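Local coordinates for protein DMATS type aromatic prenyltransferase (Micromonospora olivasterospora, PDB 6ZRY) that probably transfers a dimethylallyl group to the indole ring of tryptophan, as a bacterial aromatic prenyltransferase with the ABBA-barrel fold, at residues E165-R169 / L170-A174; V224-A227 / A228-D232. One frame throughout, in Å; residues are numbered along the deposited sequence.

How the interactions relate
Both contacts are local, each continuous in sequence and closing only the tight turn where a helix runs out; they follow one another without nesting or crossing. Interaction 1 comes first: helix 159-170 ends, and 170-174 turns the chain into helix 174-182. The chain then passes through strands 193-201 and 209-220 of the barrel and enters helix 221-228, whose last turn and exit form interaction 2, packed against strands 258-265 and 273-278 and helix 236-247. The two lie about 20 Å apart between centres and do not touch. Strand 209-220 links them: V210 packs on the leucines of interaction 1, and the strand leads into the helix of interaction 2.

Interaction 1 (E165-R169 / L170-A174); sequences EALHR and LGLGA
The carbonyl oxygen of L167 takes two backbone N-H groups from 170-174. L172 N reaches L167 O at 2.9 Å, standing well above the carbonyl plane with an N-H...O angle of 150°, and L170 N adds a weak bond at 3.0 Å to L167 O. L170 N is shared, since it also bonds to A166 O at 3.2 Å. Beside them G171 N closes on H168 O at 3.0 Å. G171, at positive phi, is the first residue to leave the helix, and the bonds back into the last turn make this a Schellman motif ending helix 159-170. G173 is then the N-cap of helix 174-182; at its phi of 132° a side chain would jam against the carbonyl oxygen of L172.

The leucines close the turn on its barrel side. With CG anti to its own carbonyl carbon (chi1 -61°), L172 brings CD1 to L167 CD2 at 4.1 Å, the two side chains crossing at a slant. L172 CB separately lies against L167 O at 3.6 Å. L170 bends back along the helix, its CG 3.3 Å from A166 O. All three leucines rest on V210 of strand 209-220, and L167 and L170 also on F198 of strand 193-201. R169 leads away to a salt bridge with D118 and a bond to the carbonyl of S115.

The carbonyls of A166, L167 and H168 are thus met by backbone N-H groups of 170-172, while the leucines give the helix end an apolar face that packs on strands 193-201 and 209-220.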
ATOM      1  N   GLU A 165      -5.457  13.163  17.282  0.60 22.26           N
ATOM      2  CA  GLU A 165      -6.820  13.745  17.356  0.60 22.80           C
ATOM      3  C   GLU A 165      -7.786  12.902  16.514  0.60 22.03           C
ATOM      4  O   GLU A 165      -8.912  12.684  16.971  0.60 21.83           O
ATOM      5  CB  GLU A 165      -6.822  15.217  16.953  0.60 24.08           C
ATOM      6  CG  GLU A 165      -8.079  15.941  17.395  0.60 25.13           C
ATOM      7  CD  GLU A 165      -8.630  15.530  18.757  0.60 25.72           C
ATOM      8  OE1 GLU A 165      -9.756  15.021  18.773  0.60 26.68           O
ATOM      9  OE2 GLU A 165      -7.920  15.717  19.811  0.60 25.93           O
ATOM     10  N   ALA A 166      -7.364  12.427  15.333  1.00 21.65           N
ATOM     11  CA  ALA A 166      -8.212  11.555  14.489  1.00 20.83           C
ATOM     12  C   ALA A 166      -8.524  10.244  15.223  1.00 20.93           C
ATOM     13  O   ALA A 166      -9.698   9.823  15.205  1.00 21.24           O
ATOM     14  CB  ALA A 166      -7.562  11.318  13.163  1.00 20.75           C
ATOM     15  N   LEU A 167      -7.531   9.598  15.851  1.00 20.89           N
ATOM     16  CA  LEU A 167      -7.776   8.322  16.559  1.00 21.87           C
ATOM     17  C   LEU A 167      -8.671   8.571  17.778  1.00 22.68           C
ATOM     18  O   LEU A 167      -9.597   7.797  17.967  1.00 23.37           O
ATOM     19  CB  LEU A 167      -6.458   7.678  16.953  1.00 22.80           C
ATOM     20  CG  LEU A 167      -5.627   7.163  15.795  1.00 23.19           C
ATOM     21  CD1 LEU A 167      -4.337   6.566  16.318  1.00 24.12           C
ATOM     22  CD2 LEU A 167      -6.403   6.145  14.990  1.00 23.50           C
ATOM     23  N   HIS A 168      -8.452   9.649  18.534  1.00 23.08           N
ATOM     24  CA  HIS A 168      -9.328  10.009  19.691  1.00 24.10           C
ATOM     25  C   HIS A 168     -10.784  10.134  19.227  1.00 25.20           C
ATOM     26  O   HIS A 168     -11.683   9.542  19.861  1.00 25.35           O
ATOM     27  CB  HIS A 168      -8.842  11.298  20.368  1.00 23.92           C
ATOM     28  CG  HIS A 168      -9.739  11.727  21.472  1.00 23.79           C
ATOM     29  ND1 HIS A 168     -10.106  10.875  22.482  1.00 23.56           N
ATOM     30  CD2 HIS A 168     -10.380  12.873  21.695  1.00 24.06           C
ATOM     31  CE1 HIS A 168     -10.936  11.491  23.280  1.00 23.93           C
ATOM     32  NE2 HIS A 168     -11.119  12.707  22.824  1.00 23.79           N
ATOM     33  N   ARG A 169     -11.027  10.840  18.135  1.00 26.41           N
ATOM     34  CA  ARG A 169     -12.399  11.015  17.609  1.00 29.40           C
ATOM     35  C   ARG A 169     -13.017   9.659  17.312  1.00 29.46           C
ATOM     36  O   ARG A 169     -14.211   9.527  17.457  1.00 30.27           O
ATOM     37  CB  ARG A 169     -12.432  11.841  16.338  1.00 31.64           C
ATOM     38  CG  ARG A 169     -12.193  13.314  16.578  1.00 35.15           C
ATOM     39  CD  ARG A 169     -13.209  14.128  15.838  1.00 38.10           C
ATOM     40  NE  ARG A 169     -12.796  15.513  15.813  1.00 39.68           N
ATOM     41  CZ  ARG A 169     -12.710  16.258  14.731  1.00 40.98           C
ATOM     42  NH1 ARG A 169     -13.043  15.773  13.541  1.00 40.17           N
ATOM     43  NH2 ARG A 169     -12.310  17.512  14.850  1.00 43.24           N
ATOM     44  N   LEU A 170     -12.231   8.698  16.860  1.00 28.58           N
ATOM     45  CA  LEU A 170     -12.787   7.400  16.419  1.00 28.05           C
ATOM     46  C   LEU A 170     -13.004   6.471  17.610  1.00 27.98           C
ATOM     47  O   LEU A 170     -13.584   5.411  17.398  1.00 28.23           O
ATOM     48  CB  LEU A 170     -11.843   6.803  15.385  1.00 27.17           C
ATOM     49  CG  LEU A 170     -11.843   7.531  14.045  1.00 27.07           C
ATOM     50  CD1 LEU A 170     -10.747   6.974  13.143  1.00 26.03           C
ATOM     51  CD2 LEU A 170     -13.205   7.412  13.365  1.00 27.19           C
ATOM     52  N   GLY A 171     -12.554   6.856  18.819  1.00 27.79           N
ATOM     53  CA  GLY A 171     -12.658   6.020  20.021  1.00 27.57           C
ATOM     54  C   GLY A 171     -11.493   5.060  20.123  1.00 27.32           C
ATOM     55  O   GLY A 171     -11.605   4.057  20.848  1.00 28.94           O
ATOM     56  N   LEU A 172     -10.406   5.378  19.445  1.00 25.69           N
ATOM     57  CA  LEU A 172      -9.121   4.683  19.503  1.00 25.50           C
ATOM     58  C   LEU A 172      -8.158   5.610  20.254  1.00 26.77           C
ATOM     59  O   LEU A 172      -8.639   6.639  20.836  1.00 29.85           O
ATOM     60  CB  LEU A 172      -8.668   4.371  18.065  1.00 25.14           C
ATOM     61  CG  LEU A 172      -9.624   3.455  17.276  1.00 25.50           C
ATOM     62  CD1 LEU A 172      -9.229   3.346  15.807  1.00 25.55           C
ATOM     63  CD2 LEU A 172      -9.690   2.071  17.915  1.00 26.14           C
ATOM     64  N   GLY A 173      -6.889   5.306  20.271  1.00 25.89           N
ATOM     65  CA  GLY A 173      -5.896   6.217  20.846  1.00 26.17           C
ATOM     66  C   GLY A 173      -4.941   5.506  21.788  1.00 25.62           C
ATOM     67  O   GLY A 173      -3.782   5.904  21.805  1.00 25.47           O
ATOM     68  N   ALA A 174      -5.397   4.492  22.531  1.00 26.16           N
ATOM     69  CA  ALA A 174      -4.579   3.825  23.578  1.00 25.97           C
ATOM     70  C   ALA A 174      -3.460   3.018  22.908  1.00 26.34           C
ATOM     71  O   ALA A 174      -2.285   3.143  23.351  1.00 26.18           O
ATOM     72  CB  ALA A 174      -5.425   2.967  24.472  1.00 26.39           C
TER

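Interaction 2 (V224-A227 / A228-D232); sequences VTRA and ASVVD
S229 OG gives a 2.6 Å hydrogen bond to R226 O, three residues back, and the N-H of S229 bonds to the same oxygen at 3.2 Å. The two donors arrive differently: OG is tilted only 21° from the carbonyl plane of R226, whereas S229 N stands 72° out of it. The hydroxyl is placed by the first torsion of S229 (chi1 64°), which sets OG between the backbone N and the carbonyl carbon and so swings it back over the last turn. An alanine here would remove the hydroxyl, and R226 O would probably keep just the poorly directed backbone N-H of the two donors.

The tightly packed side belongs to the alanines and V224. A228 N holds V224 O at 3.0 Å in a regular helical bond, and A228 CB tucks in 3.6 Å from the carbonyl oxygens of both V224 and T225. Beyond it lie I239 of helix 236-247 and Y274 of strand 273-278, while A227 packs on Y262 and V224 on L258. Helix 221-228 thus ends between barrel strands and the next helix of the ABBA fold, and a type I beta turn from A228 to V231, closed by V231 N on A228 O at 2.9 Å, takes the chain out of it.

The turn is slacker at V230, whose N lines up almost straight on A227 O but at 3.4 Å, a weak bond; V230 CG2 touches that oxygen at 3.5 Å, and the side chain packs on Y262 and P271. Toward solvent, beside S229, the exposed R226 bends at its second torsion, which carries its CD past S229 OG at 3.5 Å, and its NH1 goes on to the carbonyl oxygen of H182, at the end of helix 174-182.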
ATOM      1  N   VAL A 224      13.497  -1.677  14.006  1.00 17.67           N
ATOM      2  CA  VAL A 224      12.176  -1.873  13.406  1.00 17.51           C
ATOM      3  C   VAL A 224      11.431  -2.990  14.163  1.00 17.14           C
ATOM      4  O   VAL A 224      10.219  -2.859  14.366  1.00 17.08           O
ATOM      5  CB  VAL A 224      12.301  -2.153  11.901  1.00 17.75           C
ATOM      6  CG1 VAL A 224      10.979  -2.502  11.290  1.00 17.80           C
ATOM      7  CG2 VAL A 224      12.936  -0.976  11.181  1.00 18.33           C
ATOM      8  N   THR A 225      12.104  -4.054  14.567  1.00 17.18           N
ATOM      9  CA  THR A 225      11.456  -5.167  15.333  1.00 16.78           C
ATOM     10  C   THR A 225      11.180  -4.709  16.756  1.00 16.29           C
ATOM     11  O   THR A 225      10.243  -5.220  17.344  1.00 16.31           O
ATOM     12  CB  THR A 225      12.254  -6.475  15.265  1.00 17.45           C
ATOM     13  OG1 THR A 225      13.604  -6.269  15.664  1.00 17.62           O
ATOM     14  CG2 THR A 225      12.217  -7.073  13.876  1.00 17.68           C
ATOM     15  N   ARG A 226      11.957  -3.784  17.298  1.00 15.99           N
ATOM     16  CA  ARG A 226      11.645  -3.209  18.642  1.00 16.02           C
ATOM     17  C   ARG A 226      10.335  -2.392  18.526  1.00 16.12           C
ATOM     18  O   ARG A 226       9.475  -2.530  19.398  1.00 16.79           O
ATOM     19  CB  ARG A 226      12.792  -2.351  19.179  1.00 15.89           C
ATOM     20  CG  ARG A 226      12.458  -1.678  20.503  1.00 16.05           C
ATOM     21  CD  ARG A 226      11.873  -2.567  21.588  1.00 15.81           C
ATOM     22  NE  ARG A 226      11.514  -1.740  22.718  1.00 16.11           N
ATOM     23  CZ  ARG A 226      10.442  -0.979  22.779  1.00 16.39           C
ATOM     24  NH1 ARG A 226       9.559  -0.989  21.787  1.00 16.42           N
ATOM     25  NH2 ARG A 226      10.247  -0.184  23.832  1.00 17.02           N
ATOM     26  N   ALA A 227      10.168  -1.627  17.461  1.00 16.31           N
ATOM     27  CA  ALA A 227       8.904  -0.911  17.190  1.00 16.50           C
ATOM     28  C   ALA A 227       7.779  -1.946  17.066  1.00 16.71           C
ATOM     29  O   ALA A 227       6.734  -1.796  17.717  1.00 17.42           O
ATOM     30  CB  ALA A 227       9.039  -0.051  15.980  1.00 16.77           C
ATOM     31  N   ALA A 228       8.017  -3.039  16.356  1.00 16.73           N
ATOM     32  CA  ALA A 228       6.967  -4.056  16.129  1.00 17.37           C
ATOM     33  C   ALA A 228       6.553  -4.727  17.442  1.00 18.07           C
ATOM     34  O   ALA A 228       5.410  -5.188  17.537  1.00 18.59           O
ATOM     35  CB  ALA A 228       7.432  -5.069  15.120  1.00 17.16           C
ATOM     36  N   SER A 229       7.455  -4.811  18.417  1.00 19.40           N
ATOM     37  CA  SER A 229       7.248  -5.598  19.652  1.00 20.45           C
ATOM     38  C   SER A 229       6.140  -5.002  20.530  1.00 20.30           C
ATOM     39  O   SER A 229       5.736  -5.712  21.463  1.00 20.98           O
ATOM     40  CB  SER A 229       8.541  -5.798  20.416  1.00 21.30           C
ATOM     41  OG  SER A 229       9.062  -4.577  20.863  1.00 23.61           O
ATOM     42  N   VAL A 230       5.624  -3.789  20.258  1.00 19.89           N
ATOM     43  CA  VAL A 230       4.422  -3.269  20.998  1.00 20.26           C
ATOM     44  C   VAL A 230       3.172  -4.043  20.568  1.00 20.77           C
ATOM     45  O   VAL A 230       2.169  -3.982  21.302  1.00 20.94           O
ATOM     46  CB  VAL A 230       4.177  -1.742  20.875  1.00 20.57           C
ATOM     47  CG1 VAL A 230       5.359  -0.935  21.398  1.00 20.86           C
ATOM     48  CG2 VAL A 230       3.798  -1.309  19.466  1.00 20.16           C
ATOM     49  N   VAL A 231       3.203  -4.733  19.429  1.00 21.23           N
ATOM     50  CA  VAL A 231       2.031  -5.491  18.929  1.00 22.45           C
ATOM     51  C   VAL A 231       1.925  -6.828  19.650  1.00 24.99           C
ATOM     52  O   VAL A 231       2.940  -7.596  19.690  1.00 23.46           O
ATOM     53  CB  VAL A 231       2.108  -5.696  17.415  1.00 22.29           C
ATOM     54  CG1 VAL A 231       0.874  -6.421  16.877  1.00 22.53           C
ATOM     55  CG2 VAL A 231       2.355  -4.362  16.690  1.00 22.33           C
ATOM     56  N   ASP A 232       0.699  -7.146  20.063  1.00 28.20           N
ATOM     57  CA  ASP A 232       0.259  -8.451  20.598  1.00 31.18           C
ATOM     58  C   ASP A 232       0.738  -9.592  19.728  1.00 31.45           C
ATOM     59  O   ASP A 232       0.338  -9.642  18.553  1.00 31.77           O
ATOM     60  CB  ASP A 232      -1.264  -8.558  20.623  1.00 33.92           C
ATOM     61  CG  ASP A 232      -1.882  -8.018  21.880  1.00 36.57           C
ATOM     62  OD1 ASP A 232      -1.188  -7.290  22.612  1.00 39.41           O
ATOM     63  OD2 ASP A 232      -3.054  -8.347  22.125  1.00 41.91           O
TER